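Local coordinates for protein perosamine synthetase (Caulobacter crescentus, PDB 3BN1) that catalyses the pyridoxal phosphate-dependent transfer of an amino group from L-glutamate to GDP-4-keto-6-deoxy-D-mannose, making GDP-perosamine for O-antigen synthesis, at residues D49-K54 with M197-D202; A56-N61 with Y232-I237; L68-M73 with L155-A160; P132-G137 with A161-A166. All coordinates share one frame; numbering follows the deposited sequence.

All four contacts belong to the large cofactor-binding domain and gather on or near its seven-stranded mixed sheet. Contacts 1 and 2 share the pair of neighbouring strands 196-200 and 55-59, their centres about 15 Å apart, and touch where Met197 packs on Ala56 and Ala58. Contact 3 lays helix 62-72 on strand 155-159, its centre about 13 Å from that of contact 1. Contact 4 joins the loops after strands 127-130 and 155-159 and is linked to contact 3 by the bond between His134 and Glu158. Along the chain, contacts 1 and 2 cross, as do 3 and 4, which are nested inside them, so residues far apart in sequence pair at the edge strands.

Contact 1 of 4, residues D49-K54 with M197-D202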
loop_
_atom_site.group_PDB
_atom_site.type_symbol
_atom_site.label_atom_id
_atom_site.label_comp_id
_atom_site.label_asym_id
_atom_site.label_seq_id
_atom_site.Cartn_x
_atom_site.Cartn_y
_atom_site.Cartn_z
ATOM N N ASP A 49 17.361 3.890 -15.118
ATOM C CA ASP A 49 18.127 3.897 -16.362
ATOM C C ASP A 49 17.174 3.809 -17.555
ATOM O O ASP A 49 17.349 4.488 -18.553
ATOM C CB ASP A 49 19.070 2.663 -16.476
ATOM C CG ASP A 49 20.067 2.557 -15.334
ATOM O OD1 ASP A 49 20.392 3.578 -14.678
ATOM O OD2 ASP A 49 20.545 1.419 -15.122
ATOM N N TYR A 50 16.162 2.964 -17.488
ATOM C CA TYR A 50 15.282 2.869 -18.641
ATOM C C TYR A 50 14.604 4.183 -18.913
ATOM O O TYR A 50 14.486 4.600 -20.062
ATOM C CB TYR A 50 14.298 1.765 -18.424
ATOM C CG TYR A 50 13.374 1.582 -19.591
ATOM C CD1 TYR A 50 13.827 1.079 -20.801
ATOM C CD2 TYR A 50 12.040 1.969 -19.493
ATOM C CE1 TYR A 50 12.931 0.888 -21.877
ATOM C CE2 TYR A 50 11.139 1.762 -20.539
ATOM C CZ TYR A 50 11.602 1.241 -21.737
ATOM O OH TYR A 50 10.723 1.088 -22.793
ATOM N N CYS A 51 14.235 4.875 -17.851
ATOM C CA CYS A 51 13.667 6.205 -17.998
ATOM C C CYS A 51 14.673 7.330 -18.195
ATOM O O CYS A 51 14.288 8.481 -18.454
ATOM C CB CYS A 51 12.826 6.570 -16.769
ATOM S SG CYS A 51 11.354 5.486 -16.775
ATOM N N GLY A 52 15.945 7.020 -18.007
ATOM C CA GLY A 52 16.969 8.035 -18.184
ATOM C C GLY A 52 16.975 9.065 -17.050
ATOM O O GLY A 52 17.370 10.214 -17.238
ATOM N N VAL A 53 16.682 8.650 -15.828
ATOM C CA VAL A 53 16.695 9.654 -14.757
ATOM C C VAL A 53 17.592 9.136 -13.665
ATOM O O VAL A 53 17.988 7.967 -13.698
ATOM C CB VAL A 53 15.293 9.833 -14.125
ATOM C CG1 VAL A 53 14.303 10.418 -15.080
ATOM C CG2 VAL A 53 14.802 8.523 -13.558
ATOM N N LYS A 54 17.885 9.983 -12.679
ATOM C CA LYS A 54 18.729 9.544 -11.580
ATOM C C LYS A 54 18.078 8.629 -10.570
ATOM O O LYS A 54 18.695 7.643 -10.124
ATOM C CB LYS A 54 19.458 10.710 -10.908
ATOM C CG LYS A 54 19.973 11.719 -11.970
ATOM C CD LYS A 54 20.730 12.899 -11.474
ATOM C CE LYS A 54 21.068 12.841 -9.996
ATOM N NZ LYS A 54 20.761 14.171 -9.373
ATOM N N MET A 197 5.942 3.108 -9.104
ATOM C CA MET A 197 7.277 3.629 -8.998
ATOM C C MET A 197 7.200 5.145 -9.162
ATOM O O MET A 197 6.342 5.671 -9.887
ATOM C CB MET A 197 8.086 3.047 -10.165
ATOM C CG MET A 197 9.559 3.542 -10.237
ATOM S SD MET A 197 10.525 2.406 -9.158
ATOM C CE MET A 197 10.566 0.855 -9.964
ATOM N N ILE A 198 8.115 5.852 -8.503
ATOM C CA ILE A 198 8.257 7.307 -8.743
ATOM C C ILE A 198 9.632 7.542 -9.375
ATOM O O ILE A 198 10.634 6.979 -8.887
ATOM C CB ILE A 198 8.230 8.171 -7.436
ATOM C CG1 ILE A 198 7.007 7.796 -6.591
ATOM C CG2 ILE A 198 8.314 9.702 -7.741
ATOM C CD1 ILE A 198 7.079 8.372 -5.199
ATOM N N THR A 199 9.698 8.428 -10.378
ATOM C CA THR A 199 10.962 8.780 -10.999
ATOM C C THR A 199 11.212 10.282 -10.839
ATOM O O THR A 199 10.278 11.077 -10.747
ATOM C CB THR A 199 11.044 8.373 -12.477
ATOM O OG1 THR A 199 9.971 8.980 -13.180
ATOM C CG2 THR A 199 10.996 6.862 -12.662
ATOM N N THR A 200 12.479 10.608 -10.621
ATOM C CA THR A 200 12.886 11.966 -10.439
ATOM C C THR A 200 14.371 12.181 -10.590
ATOM O O THR A 200 15.169 11.267 -10.444
ATOM C CB THR A 200 12.420 12.559 -9.099
ATOM O OG1 THR A 200 12.602 13.982 -9.140
ATOM C CG2 THR A 200 13.257 12.001 -7.899
ATOM N N ASN A 201 14.745 13.405 -10.952
ATOM C CA ASN A 201 16.172 13.683 -11.033
ATOM C C ASN A 201 16.662 14.414 -9.791
ATOM O O ASN A 201 17.837 14.363 -9.513
ATOM C CB ASN A 201 16.552 14.441 -12.310
ATOM C CG ASN A 201 16.622 13.510 -13.547
ATOM O OD1 ASN A 201 17.320 12.494 -13.543
ATOM N ND2 ASN A 201 15.844 13.831 -14.572
ATOM N N ASP A 202 15.761 15.041 -9.024
ATOM C CA ASP A 202 16.108 15.834 -7.848
ATOM C C ASP A 202 16.455 15.002 -6.643
ATOM O O ASP A 202 15.633 14.231 -6.157
ATOM C CB ASP A 202 14.993 16.768 -7.474
ATOM C CG ASP A 202 15.356 17.624 -6.277
ATOM O OD1 ASP A 202 16.134 18.570 -6.480
ATOM O OD2 ASP A 202 14.890 17.319 -5.156
HETATM O O HOH W 1 16.372 12.632 -17.408
#
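Val53 and Lys54 meet Thr199 and Asn201 in a mixed polar and apolar contact, where the short link from helix 38-51 to strand 55-59 passes the end of strand 196-200. Gly52, with its positive phi, closes the helix in a Schellman motif and turns the chain toward the sheet. Val53 then points inward. Its CG2 rests on Thr199 CB at 3.9 Å, while CG1 sits 3.8 Å from Asn201 ND2, so one branch meets Thr199 and the other the amide of Asn201.

Asn201 is held by its carboxamide. OD1 accepts Lys54 N at 2.7 Å (N-H...O 150°), the donor tilted 26° from the carbonyl plane, and ND2 donates to a water 3.1 Å away that in turn gives a bond of 2.6 Å to Gly52 O. With both ends of the amide engaged, its rotation is well fixed. Lys54 also reaches across its partner: the chain is bent, nearly eclipsed at chi3 (9°), and curls over the Asn201 backbone so that NZ meets Asn201 O at 2.9 Å, almost straight on to the carbonyl. The same ammonium makes a salt bridge to Asp203 at the start of helix 203-213, just after Asp202, the N-cap, whose OD2 takes Leu205 N. Thr199 turns its OG1 elsewhere, to Gly174 O.

Strand 196-200 runs antiparallel to both its neighbours, 55-59 and 179-183; such a reversed strand beside the edge of a mixed seven-stranded sheet is the hallmark of the fold type I aminotransferases, to which aspartate aminotransferase belongs.

Contact 2 of 4, residues A56-N61 with Y232-I237. With ACT (acetate ion), chain E.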
loop_
_atom_site.group_PDB
_atom_site.type_symbol
_atom_site.label_atom_id
_atom_site.label_comp_id
_atom_site.label_asym_id
_atom_site.label_seq_id
_atom_site.Cartn_x
_atom_site.Cartn_y
_atom_site.Cartn_z
ATOM N N ALA A 56 14.743 6.296 -8.898
ATOM C CA ALA A 56 13.447 5.626 -9.033
ATOM C C ALA A 56 13.142 5.008 -7.661
ATOM O O ALA A 56 13.993 4.343 -7.035
ATOM C CB ALA A 56 13.441 4.623 -10.118
ATOM N N ILE A 57 11.955 5.316 -7.171
ATOM C CA ILE A 57 11.460 4.889 -5.860
ATOM C C ILE A 57 10.267 3.958 -6.002
ATOM O O ILE A 57 9.176 4.379 -6.399
ATOM C CB ILE A 57 11.072 6.161 -5.009
ATOM C CG1 ILE A 57 12.264 7.120 -4.762
ATOM C CG2 ILE A 57 10.555 5.731 -3.601
ATOM C CD1 ILE A 57 12.566 8.190 -5.865
ATOM N N ALA A 58 10.504 2.669 -5.740
ATOM C CA ALA A 58 9.528 1.600 -5.868
ATOM C C ALA A 58 8.521 1.683 -4.720
ATOM O O ALA A 58 8.877 1.805 -3.554
ATOM C CB ALA A 58 10.227 0.277 -5.808
ATOM N N CYS A 59 7.251 1.598 -5.057
ATOM C CA CYS A 59 6.144 1.746 -4.068
ATOM C C CYS A 59 5.197 0.568 -4.213
ATOM O O CYS A 59 5.240 -0.179 -5.201
ATOM C CB CYS A 59 5.368 2.984 -4.542
ATOM S SG CYS A 59 6.321 4.534 -4.411
ATOM N N ASN A 60 4.275 0.443 -3.282
ATOM C CA ASN A 60 3.369 -0.672 -3.392
ATOM C C ASN A 60 2.258 -0.607 -4.431
ATOM O O ASN A 60 1.644 -1.620 -4.735
ATOM C CB ASN A 60 2.891 -1.157 -2.031
ATOM C CG ASN A 60 2.313 -0.044 -1.176
ATOM O OD1 ASN A 60 1.855 -0.291 -0.061
ATOM N ND2 ASN A 60 2.361 1.180 -1.666
ATOM N N ASN A 61 2.018 0.571 -4.982
ATOM C CA ASN A 61 1.093 0.727 -6.093
ATOM C C ASN A 61 1.240 2.094 -6.726
ATOM O O ASN A 61 1.957 2.942 -6.215
ATOM C CB ASN A 61 -0.327 0.208 -5.861
ATOM C CG ASN A 61 -1.079 0.994 -4.791
ATOM O OD1 ASN A 61 -1.336 2.163 -4.976
ATOM N ND2 ASN A 61 -1.427 0.356 -3.674
ATOM N N TYR A 232 4.442 2.502 2.213
ATOM C CA TYR A 232 4.186 2.396 0.798
ATOM C C TYR A 232 5.304 1.639 0.098
ATOM O O TYR A 232 5.539 1.860 -1.056
ATOM C CB TYR A 232 4.062 3.797 0.197
ATOM C CG TYR A 232 2.772 4.570 0.526
ATOM C CD1 TYR A 232 1.669 3.947 1.117
ATOM C CD2 TYR A 232 2.715 5.952 0.319
ATOM C CE1 TYR A 232 0.492 4.669 1.398
ATOM C CE2 TYR A 232 1.555 6.671 0.545
ATOM C CZ TYR A 232 0.443 6.015 1.056
ATOM O OH TYR A 232 -0.658 6.774 1.287
ATOM N N ARG A 233 6.008 0.781 0.815
ATOM C CA ARG A 233 7.146 0.079 0.232
ATOM C C ARG A 233 6.732 -1.065 -0.653
ATOM O O ARG A 233 5.793 -1.777 -0.339
ATOM C CB ARG A 233 7.986 -0.557 1.342
ATOM C CG ARG A 233 8.387 0.444 2.388
ATOM C CD ARG A 233 9.046 -0.280 3.578
ATOM N NE ARG A 233 8.075 -0.991 4.435
ATOM C CZ ARG A 233 7.923 -0.810 5.756
ATOM N NH1 ARG A 233 8.717 0.036 6.419
ATOM N NH2 ARG A 233 7.029 -1.544 6.456
ATOM N N MET A 234 7.544 -1.339 -1.669
ATOM C CA MET A 234 7.328 -2.483 -2.560
ATOM C C MET A 234 8.003 -3.732 -1.938
ATOM O O MET A 234 9.075 -3.601 -1.318
ATOM C CB MET A 234 8.031 -2.235 -3.919
ATOM C CG MET A 234 7.680 -3.332 -4.914
ATOM S SD MET A 234 8.398 -3.062 -6.514
ATOM C CE MET A 234 7.234 -1.835 -7.282
ATOM N N THR A 235 7.416 -4.924 -2.098
ATOM C CA THR A 235 8.101 -6.124 -1.654
ATOM C C THR A 235 9.210 -6.556 -2.654
ATOM O O THR A 235 9.207 -6.182 -3.853
ATOM C CB THR A 235 7.174 -7.337 -1.518
ATOM O OG1 THR A 235 6.549 -7.695 -2.795
ATOM C CG2 THR A 235 6.199 -7.087 -0.397
ATOM N N ASN A 236 10.149 -7.362 -2.157
ATOM C CA ASN A 236 11.231 -7.888 -2.982
ATOM C C ASN A 236 10.605 -8.816 -4.015
ATOM O O ASN A 236 11.141 -8.952 -5.115
ATOM C CB ASN A 236 12.230 -8.681 -2.113
ATOM C CG ASN A 236 13.622 -8.865 -2.775
ATOM O OD1 ASN A 236 14.166 -7.964 -3.422
ATOM N ND2 ASN A 236 14.228 -10.034 -2.538
ATOM N N ILE A 237 9.505 -9.483 -3.669
ATOM C CA ILE A 237 8.809 -10.368 -4.619
ATOM C C ILE A 237 8.216 -9.547 -5.782
ATOM O O ILE A 237 8.435 -9.889 -6.943
ATOM C CB ILE A 237 7.641 -11.209 -3.919
ATOM C CG1 ILE A 237 8.260 -12.420 -3.157
ATOM C CG2 ILE A 237 6.656 -11.686 -5.014
ATOM C CD1 ILE A 237 7.297 -13.401 -2.442
HETATM C C ACT E . 7.258 -1.343 9.660
HETATM O O ACT E . 6.196 -1.246 8.977
HETATM O OXT ACT E . 8.398 -0.718 9.273
HETATM C CH3 ACT E . 7.255 -2.122 10.946
HETATM O O HOH W 2 10.114 -0.480 -1.557
#
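Met234 lies along the methyl of Ala58, its CB 3.8 Å and its SD 3.9 Å from Ala58 CB. CG stands anti to the backbone N (chi1 -173°), and the bend at chi3 turns the methyl back over the strand end, where CE comes within 3.3 Å of Cys59 O. Just past the strand end, at Asn60, the backbones take over. Tyr232 O receives Asn60 N at 2.9 Å, a bent bond (N-H...O 135°) whose donor sits well above the carbonyl plane, and the same oxygen is approached by the CA-H of Cys59, with CA 3.1 Å away. The Asn60 carboxamide spreads over the Tyr232 backbone, ND2 being 3.3 Å from Tyr232 CA. A water also bridges the two segments, accepting from Met234 N and donating to Ala58 O.

Arg233 points away from the strand and grips an acetate, probably from the crystallisation liquor, edge-on through NH1 and NH2; its NE forms a salt bridge with Glu194 of the second subunit. Asn60 packs on Asn60 of that subunit too. Within the chain, the contact lies against helix 38-51, where Met234 touches Phe43, and helix 203-213, whose Arg213 bonds Ala58 O; residues 232-237 run on into helix 236-247, capped by Thr235.

Contact 3 of 4, residues L68-M73 with L155-A160; sequences LALVAM and LVIEDA
Ala69 is the first residue of helix 62-72 to reach strand 155-159: its methyl lies 4.1 Å from Ile157 CD1. Leu70, next along, starts out pointing across rather than at the strand, yet its tip closes in, so that CD2 comes to 4.2 Å from that same CD1, the two side chains crossing at about a right angle. The isoleucine tip is thus shared between neighbouring residues of one helical turn. It gets there because Ile157 CG1 is anti to its backbone N (chi1 167°), sending the longer branch toward the helix.

Met73, just past the last turn, covers the most. Its CB meets Leu155 CD1 at 3.8 Å, and SD follows at 3.9 Å from that methyl as the two side chains run antiparallel alongside one another. The bend at chi3 then carries CE on to Ile157 CB, 3.9 Å away. Everything here is apolar, and the layer extends to neighbouring helices: Leu70 touches Val95 and Cys98 of helix 90-98, while Met73 reaches Leu205 of helix 203-213.

Helices laid on a central sheet in this way form one layer of the alpha/beta/alpha sandwich of fold type I aminotransferases, in which this strand leads to Asp159, beside the cofactor ring.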
loop_
_atom_site.group_PDB
_atom_site.type_symbol
_atom_site.label_atom_id
_atom_site.label_comp_id
_atom_site.label_asym_id
_atom_site.label_seq_id
_atom_site.Cartn_x
_atom_site.Cartn_y
_atom_site.Cartn_z
ATOM N N LEU A 68 2.449 9.618 -2.445
ATOM C CA LEU A 68 3.766 9.835 -1.927
ATOM C C LEU A 68 4.468 11.014 -2.624
ATOM O O LEU A 68 5.049 11.894 -1.980
ATOM C CB LEU A 68 4.598 8.558 -2.103
ATOM C CG LEU A 68 6.050 8.637 -1.618
ATOM C CD1 LEU A 68 6.066 8.935 -0.091
ATOM C CD2 LEU A 68 6.671 7.288 -1.891
ATOM N N ALA A 69 4.479 11.030 -3.957
ATOM C CA ALA A 69 5.209 12.115 -4.640
ATOM C C ALA A 69 4.631 13.511 -4.302
ATOM O O ALA A 69 5.352 14.516 -4.134
ATOM C CB ALA A 69 5.139 11.848 -6.159
ATOM N N LEU A 70 3.301 13.617 -4.220
ATOM C CA LEU A 70 2.701 14.929 -3.931
ATOM C C LEU A 70 3.124 15.376 -2.533
ATOM O O LEU A 70 3.460 16.532 -2.273
ATOM C CB LEU A 70 1.194 14.804 -3.905
ATOM C CG LEU A 70 0.648 14.593 -5.310
ATOM C CD1 LEU A 70 -0.828 14.169 -5.319
ATOM C CD2 LEU A 70 0.923 15.786 -6.289
ATOM N N VAL A 71 3.032 14.441 -1.595
ATOM C CA VAL A 71 3.379 14.814 -0.227
ATOM C C VAL A 71 4.850 15.268 -0.205
ATOM O O VAL A 71 5.164 16.344 0.329
ATOM C CB VAL A 71 3.107 13.684 0.759
ATOM C CG1 VAL A 71 3.667 14.073 2.145
ATOM C CG2 VAL A 71 1.549 13.404 0.875
ATOM N N ALA A 72 5.736 14.506 -0.852
ATOM C CA ALA A 72 7.172 14.853 -0.966
ATOM C C ALA A 72 7.396 16.225 -1.580
ATOM O O ALA A 72 8.204 16.996 -1.091
ATOM C CB ALA A 72 7.910 13.835 -1.802
ATOM N N MET A 73 6.629 16.579 -2.599
ATOM C CA MET A 73 6.743 17.915 -3.182
ATOM C C MET A 73 6.076 18.952 -2.280
ATOM O O MET A 73 6.013 20.132 -2.603
ATOM C CB MET A 73 6.053 17.971 -4.512
ATOM C CG MET A 73 6.573 16.927 -5.449
ATOM S SD MET A 73 6.047 17.366 -7.098
ATOM C CE MET A 73 4.450 16.787 -7.044
ATOM N N LEU A 155 5.159 23.217 -10.158
ATOM C CA LEU A 155 5.726 21.887 -10.294
ATOM C C LEU A 155 4.871 21.127 -11.324
ATOM O O LEU A 155 3.690 21.430 -11.544
ATOM C CB LEU A 155 5.593 21.146 -8.970
ATOM C CG LEU A 155 6.489 21.784 -7.886
ATOM C CD1 LEU A 155 6.103 21.215 -6.511
ATOM C CD2 LEU A 155 7.921 21.398 -8.278
ATOM N N VAL A 156 5.475 20.113 -11.928
ATOM C CA VAL A 156 4.747 19.290 -12.873
ATOM C C VAL A 156 4.985 17.863 -12.402
ATOM O O VAL A 156 6.106 17.461 -12.107
ATOM C CB VAL A 156 5.242 19.487 -14.352
ATOM C CG1 VAL A 156 4.528 18.524 -15.334
ATOM C CG2 VAL A 156 5.009 20.921 -14.805
ATOM N N ILE A 157 3.917 17.084 -12.316
ATOM C CA ILE A 157 4.127 15.713 -11.954
ATOM C C ILE A 157 3.413 14.884 -13.002
ATOM O O ILE A 157 2.202 15.032 -13.224
ATOM C CB ILE A 157 3.534 15.377 -10.579
ATOM C CG1 ILE A 157 3.507 13.853 -10.404
ATOM C CG2 ILE A 157 2.156 16.089 -10.391
ATOM C CD1 ILE A 157 2.788 13.362 -9.166
ATOM N N GLU A 158 4.160 14.035 -13.690
ATOM C CA GLU A 158 3.497 13.219 -14.718
ATOM C C GLU A 158 2.822 11.987 -14.084
ATOM O O GLU A 158 3.453 11.153 -13.369
ATOM C CB GLU A 158 4.514 12.643 -15.685
ATOM C CG GLU A 158 5.524 13.605 -16.398
ATOM C CD GLU A 158 6.681 12.747 -17.043
ATOM O OE1 GLU A 158 6.350 11.839 -17.863
ATOM O OE2 GLU A 158 7.881 12.929 -16.665
ATOM N N ASP A 159 1.542 11.833 -14.374
ATOM C CA ASP A 159 0.911 10.558 -14.001
ATOM C C ASP A 159 1.233 9.697 -15.223
ATOM O O ASP A 159 0.532 9.732 -16.263
ATOM C CB ASP A 159 -0.605 10.640 -13.882
ATOM C CG ASP A 159 -1.193 9.331 -13.398
ATOM O OD1 ASP A 159 -0.472 8.293 -13.386
ATOM O OD2 ASP A 159 -2.368 9.345 -12.968
ATOM N N ALA A 160 2.321 8.944 -15.156
ATOM C CA ALA A 160 2.715 8.143 -16.328
ATOM C C ALA A 160 2.287 6.691 -16.209
ATOM O O ALA A 160 2.912 5.819 -16.829
ATOM C CB ALA A 160 4.231 8.217 -16.523
#

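Contact 4 of 4, residues P132-G137 with A161-A166; sequences PVHLYG and AEAVGA
Glu162 and Tyr136 meet at the cofactor site, where the loops following two parallel strands of the sheet, 127-130 and 155-159, come together. The Glu162 side chain lies about 5 Å from the bound 2-oxoglutarate; extended beyond CG, it lies alongside Leu135 and Tyr136 with its end in the same direction. Its OE1 takes the backbone N-H of Tyr136 at 2.7 Å in a nearly straight bond (168°) that comes almost in line with the C-O bond. Leu135 CD2 lies against this oxygen at 3.5 Å, and the carboxylate is turned 32° from the plane of the tyrosine ring alongside.

Beyond the carboxylate the two loops pack closely. Gly137 CA sits 3.2 Å from Glu162 O in a CA-H...O contact, and the methyl of Ala163 rests on His134 CB at 3.7 Å. Ala163 opens a type II turn that brings the Ala166 methyl round to Gly137 O, 3.5 Å away. A water accepts from Glu162 N and donates, weakly, to His134 O. The His134 ring itself is held elsewhere, by Glu158 through NE2 and Cys140 N through ND1.

The other carboxylate oxygen, OE2, is hydrogen-bonded to O3 of the pyridoxal phosphate on Lys188. The bond from Tyr136 N limits rotation of the carboxylate, consistent with its holding OE2 in place for the cofactor's ring hydroxyl.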
loop_
_atom_site.group_PDB
_atom_site.type_symbol
_atom_site.label_atom_id
_atom_site.label_comp_id
_atom_site.label_asym_id
_atom_site.label_seq_id
_atom_site.Cartn_x
_atom_site.Cartn_y
_atom_site.Cartn_z
ATOM N N PRO A 132 -0.093 16.373 -15.614
ATOM C CA PRO A 132 -0.448 15.825 -16.915
ATOM C C PRO A 132 -0.559 14.274 -16.754
ATOM O O PRO A 132 0.195 13.628 -16.007
ATOM C CB PRO A 132 0.746 16.243 -17.808
ATOM C CG PRO A 132 1.867 16.347 -16.822
ATOM C CD PRO A 132 1.227 17.050 -15.657
ATOM N N VAL A 133 -1.537 13.669 -17.427
ATOM C CA VAL A 133 -1.672 12.232 -17.399
ATOM C C VAL A 133 -1.484 11.739 -18.839
ATOM O O VAL A 133 -2.198 12.181 -19.741
ATOM C CB VAL A 133 -3.034 11.779 -16.885
ATOM C CG1 VAL A 133 -3.165 10.258 -16.965
ATOM C CG2 VAL A 133 -3.316 12.371 -15.496
ATOM N N HIS A 134 -0.581 10.767 -19.014
ATOM C CA HIS A 134 -0.307 10.212 -20.354
ATOM C C HIS A 134 -1.278 9.030 -20.624
ATOM O O HIS A 134 -0.951 7.872 -20.460
ATOM C CB HIS A 134 1.198 9.825 -20.484
ATOM C CG HIS A 134 2.157 10.859 -19.967
ATOM N ND1 HIS A 134 2.035 12.202 -20.254
ATOM C CD2 HIS A 134 3.339 10.733 -19.306
ATOM C CE1 HIS A 134 3.041 12.869 -19.712
ATOM N NE2 HIS A 134 3.866 11.999 -19.152
ATOM N N LEU A 135 -2.498 9.349 -21.056
ATOM C CA LEU A 135 -3.518 8.335 -21.239
ATOM C C LEU A 135 -3.262 7.359 -22.380
ATOM O O LEU A 135 -2.874 7.780 -23.473
ATOM C CB LEU A 135 -4.817 9.062 -21.505
ATOM C CG LEU A 135 -5.559 9.655 -20.319
ATOM C CD1 LEU A 135 -6.961 10.131 -20.831
ATOM C CD2 LEU A 135 -5.658 8.610 -19.195
ATOM N N TYR A 136 -3.555 6.077 -22.145
ATOM C CA TYR A 136 -3.435 5.053 -23.185
ATOM C C TYR A 136 -2.016 4.760 -23.697
ATOM O O TYR A 136 -1.783 3.863 -24.530
ATOM C CB TYR A 136 -4.470 5.337 -24.276
ATOM C CG TYR A 136 -5.812 5.453 -23.589
ATOM C CD1 TYR A 136 -6.086 4.609 -22.504
ATOM C CD2 TYR A 136 -6.659 6.500 -23.845
ATOM C CE1 TYR A 136 -7.199 4.737 -21.750
ATOM C CE2 TYR A 136 -7.847 6.615 -23.133
ATOM C CZ TYR A 136 -8.099 5.728 -22.098
ATOM O OH TYR A 136 -9.248 5.807 -21.359
ATOM N N GLY A 137 -1.052 5.463 -23.123
ATOM C CA GLY A 137 0.329 5.208 -23.538
ATOM C C GLY A 137 0.909 6.330 -24.364
ATOM O O GLY A 137 2.001 6.203 -24.940
ATOM N N ALA A 161 1.269 6.423 -15.386
ATOM C CA ALA A 161 0.778 5.042 -15.141
ATOM C C ALA A 161 0.570 4.173 -16.365
ATOM O O ALA A 161 0.683 2.963 -16.281
ATOM C CB ALA A 161 -0.572 5.027 -14.289
ATOM N N GLU A 162 0.179 4.771 -17.482
ATOM C CA GLU A 162 -0.167 3.925 -18.631
ATOM C C GLU A 162 0.844 4.020 -19.746
ATOM O O GLU A 162 0.566 3.560 -20.860
ATOM C CB GLU A 162 -1.519 4.473 -19.146
ATOM C CG GLU A 162 -2.507 4.624 -17.975
ATOM C CD GLU A 162 -3.877 5.160 -18.391
ATOM O OE1 GLU A 162 -4.081 5.489 -19.579
ATOM O OE2 GLU A 162 -4.790 5.226 -17.522
ATOM N N ALA A 163 1.984 4.650 -19.453
ATOM C CA ALA A 163 2.908 4.970 -20.519
ATOM C C ALA A 163 4.381 4.613 -20.318
ATOM O O ALA A 163 5.282 5.270 -20.827
ATOM C CB ALA A 163 2.751 6.495 -20.794
ATOM N N VAL A 164 4.639 3.505 -19.654
ATOM C CA VAL A 164 6.008 3.048 -19.500
ATOM C C VAL A 164 6.532 2.813 -20.927
ATOM O O VAL A 164 5.881 2.189 -21.783
ATOM C CB VAL A 164 6.121 1.746 -18.670
ATOM C CG1 VAL A 164 5.320 0.639 -19.324
ATOM C CG2 VAL A 164 7.580 1.336 -18.668
ATOM N N GLY A 165 7.709 3.357 -21.199
ATOM C CA GLY A 165 8.283 3.174 -22.523
ATOM C C GLY A 165 8.015 4.263 -23.544
ATOM O O GLY A 165 8.627 4.246 -24.604
ATOM N N ALA A 166 7.034 5.128 -23.292
ATOM C CA ALA A 166 6.681 6.161 -24.253
ATOM C C ALA A 166 7.803 7.209 -24.280
ATOM O O ALA A 166 8.566 7.362 -23.326
ATOM C CB ALA A 166 5.248 6.815 -23.848
HETATM O O HOH W 3 -0.644 7.723 -17.762
#